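Local coordinates for penicillin binding protein 2X (Streptococcus thermophilus, PDB 5U47) that probably cross-links adjacent glycan strands of cell-wall peptidoglycan as a transpeptidase of the division machinery, and binds penicillin, at residues G498-T503 with A532-E537. The protein carries 1 engineered substitution. Numbering follows the deposited sequence. Where two conformers were deposited one is given.
Sequences GNNDVT and AMVPSE. Engineered in segment 498-503: Thr503 (natural residue Ala).
Thr503 and Met533 form an antiparallel hydrogen-bonded pair between strands 503-510 and 526-534, in the five-stranded sheet of the penicillin-binding transpeptidase domain. Thr503 N donates to Met533 O at 3.0 Å, nearly straight at 161°, and Met533 N returns a bond to Thr503 O at 2.8 Å. Ala532 CA adds a C-H...O contact to Thr503 O. Strand 503-510 is outermost in the sheet within this chain, and it carries Lys505, which begins a KSG sequence, probably the K(S/T)G motif of this family.

Past a cis peptide bond before Pro535, Ser536 directs its CB toward 498-503, and its N makes a weak bond to Asp501 O. The side chain of Thr503, an engineered replacement of the natural alanine, places OG1 2.4 Å from Ser536 OG, a doubtfully short separation, while Arg470 O of helix 463-478 is a second partner of OG1. Thr503 CG2, anti to the backbone N, instead lies against Met533 CB and SD. Val502 CB is directed away from 532-537, yet Val502 CG1 lies 3.6 Å from Met533 O; Ile495 and Val497 also touch this side chain. Farther out, Asn500 crosses Val534 at about a right angle, Asn500 CB resting 3.7 Å from Val534 CG2.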
loop_
_atom_site.group_PDB
_atom_site.type_symbol
_atom_site.label_atom_id
_atom_site.label_comp_id
_atom_site.label_asym_id
_atom_site.label_seq_id
_atom_site.Cartn_x
_atom_site.Cartn_y
_atom_site.Cartn_z
ATOM N N GLY A 498 9.490 0.591 -25.917
ATOM C CA GLY A 498 9.157 0.804 -27.332
ATOM C C GLY A 498 10.138 1.833 -27.892
ATOM O O GLY A 498 11.345 1.718 -27.677
ATOM N N ASN A 499 9.608 2.844 -28.580
ATOM C CA ASN A 499 10.426 3.926 -29.148
ATOM C C ASN A 499 10.246 5.251 -28.377
ATOM O O ASN A 499 10.576 6.317 -28.887
ATOM C CB ASN A 499 10.104 4.104 -30.646
ATOM C CG ASN A 499 8.626 4.375 -30.914
ATOM O OD1 ASN A 499 7.869 4.739 -30.015
ATOM N ND2 ASN A 499 8.215 4.196 -32.157
ATOM N N ASN A 500 9.739 5.167 -27.147
ATOM C CA ASN A 500 9.501 6.361 -26.328
ATOM C C ASN A 500 10.766 6.889 -25.695
ATOM O O ASN A 500 11.706 6.129 -25.433
ATOM C CB ASN A 500 8.575 6.042 -25.140
ATOM C CG ASN A 500 7.139 5.856 -25.533
ATOM O OD1 ASN A 500 6.602 4.751 -25.478
ATOM N ND2 ASN A 500 6.505 6.935 -25.930
ATOM N N ASP A 501 10.771 8.200 -25.438
ATOM C CA ASP A 501 11.807 8.821 -24.634
ATOM C C ASP A 501 11.425 8.442 -23.201
ATOM O O ASP A 501 10.241 8.494 -22.829
ATOM C CB ASP A 501 11.800 10.344 -24.756
ATOM C CG ASP A 501 12.342 10.842 -26.081
ATOM O OD1 ASP A 501 13.189 10.169 -26.722
ATOM O OD2 ASP A 501 11.936 11.950 -26.466
ATOM N N VAL A 502 12.416 8.071 -22.404
ATOM C CA VAL A 502 12.165 7.645 -21.041
ATOM C C VAL A 502 12.961 8.520 -20.083
ATOM O O VAL A 502 14.163 8.713 -20.236
ATOM C CB VAL A 502 12.554 6.173 -20.818
ATOM C CG1 VAL A 502 11.996 5.682 -19.494
ATOM C CG2 VAL A 502 12.030 5.279 -21.951
ATOM N N THR A 503 12.255 9.037 -19.104
ATOM C CA THR A 503 12.804 9.900 -18.059
ATOM C C THR A 503 13.289 8.980 -16.938
ATOM O O THR A 503 12.484 8.285 -16.296
ATOM C CB THR A 503 11.686 10.872 -17.614
ATOM O OG1 THR A 503 11.678 11.978 -18.525
ATOM C CG2 THR A 503 11.846 11.383 -16.181
ATOM N N ALA A 532 11.734 5.595 -13.189
ATOM C CA ALA A 532 11.510 5.743 -14.620
ATOM C C ALA A 532 10.086 6.246 -14.859
ATOM O O ALA A 532 9.146 5.849 -14.148
ATOM C CB ALA A 532 11.732 4.414 -15.320
ATOM N N MET A 533 9.951 7.145 -15.832
ATOM C CA MET A 533 8.687 7.744 -16.207
ATOM C C MET A 533 8.572 7.721 -17.722
ATOM O O MET A 533 9.492 8.104 -18.433
ATOM C CB MET A 533 8.580 9.188 -15.689
ATOM C CG MET A 533 8.755 9.303 -14.182
ATOM S SD MET A 533 8.716 11.001 -13.636
ATOM C CE MET A 533 9.227 10.908 -11.923
ATOM N N VAL A 534 7.434 7.258 -18.212
ATOM C CA VAL A 534 7.238 7.122 -19.629
ATOM C C VAL A 534 5.793 7.464 -19.979
ATOM O O VAL A 534 4.890 7.201 -19.164
ATOM C CB VAL A 534 7.588 5.673 -20.069
ATOM C CG1 VAL A 534 6.604 4.668 -19.496
ATOM C CG2 VAL A 534 7.649 5.544 -21.580
ATOM N N PRO A 535 5.556 8.170 -21.088
ATOM C CA PRO A 535 6.580 8.779 -21.942
ATOM C C PRO A 535 7.134 9.981 -21.185
ATOM O O PRO A 535 6.508 10.451 -20.243
ATOM C CB PRO A 535 5.814 9.227 -23.188
ATOM C CG PRO A 535 4.429 8.725 -23.042
ATOM C CD PRO A 535 4.200 8.338 -21.620
ATOM N N SER A 536 8.293 10.478 -21.583
ATOM C CA SER A 536 8.957 11.526 -20.827
ATOM C C SER A 536 8.228 12.867 -20.736
ATOM O O SER A 536 8.101 13.440 -19.658
ATOM C CB SER A 536 10.371 11.743 -21.378
ATOM O OG SER A 536 11.006 12.801 -20.688
ATOM N N GLU A 537 7.738 13.346 -21.864
ATOM C CA GLU A 537 7.141 14.653 -21.925
ATOM C C GLU A 537 5.750 14.763 -21.277
ATOM O O GLU A 537 5.425 15.794 -20.726
ATOM C CB GLU A 537 7.105 15.095 -23.384
ATOM C CG GLU A 537 7.090 16.585 -23.571
ATOM C CD GLU A 537 7.531 16.961 -24.971
ATOM O OE1 GLU A 537 6.773 16.694 -25.927
ATOM O OE2 GLU A 537 8.642 17.522 -25.103
#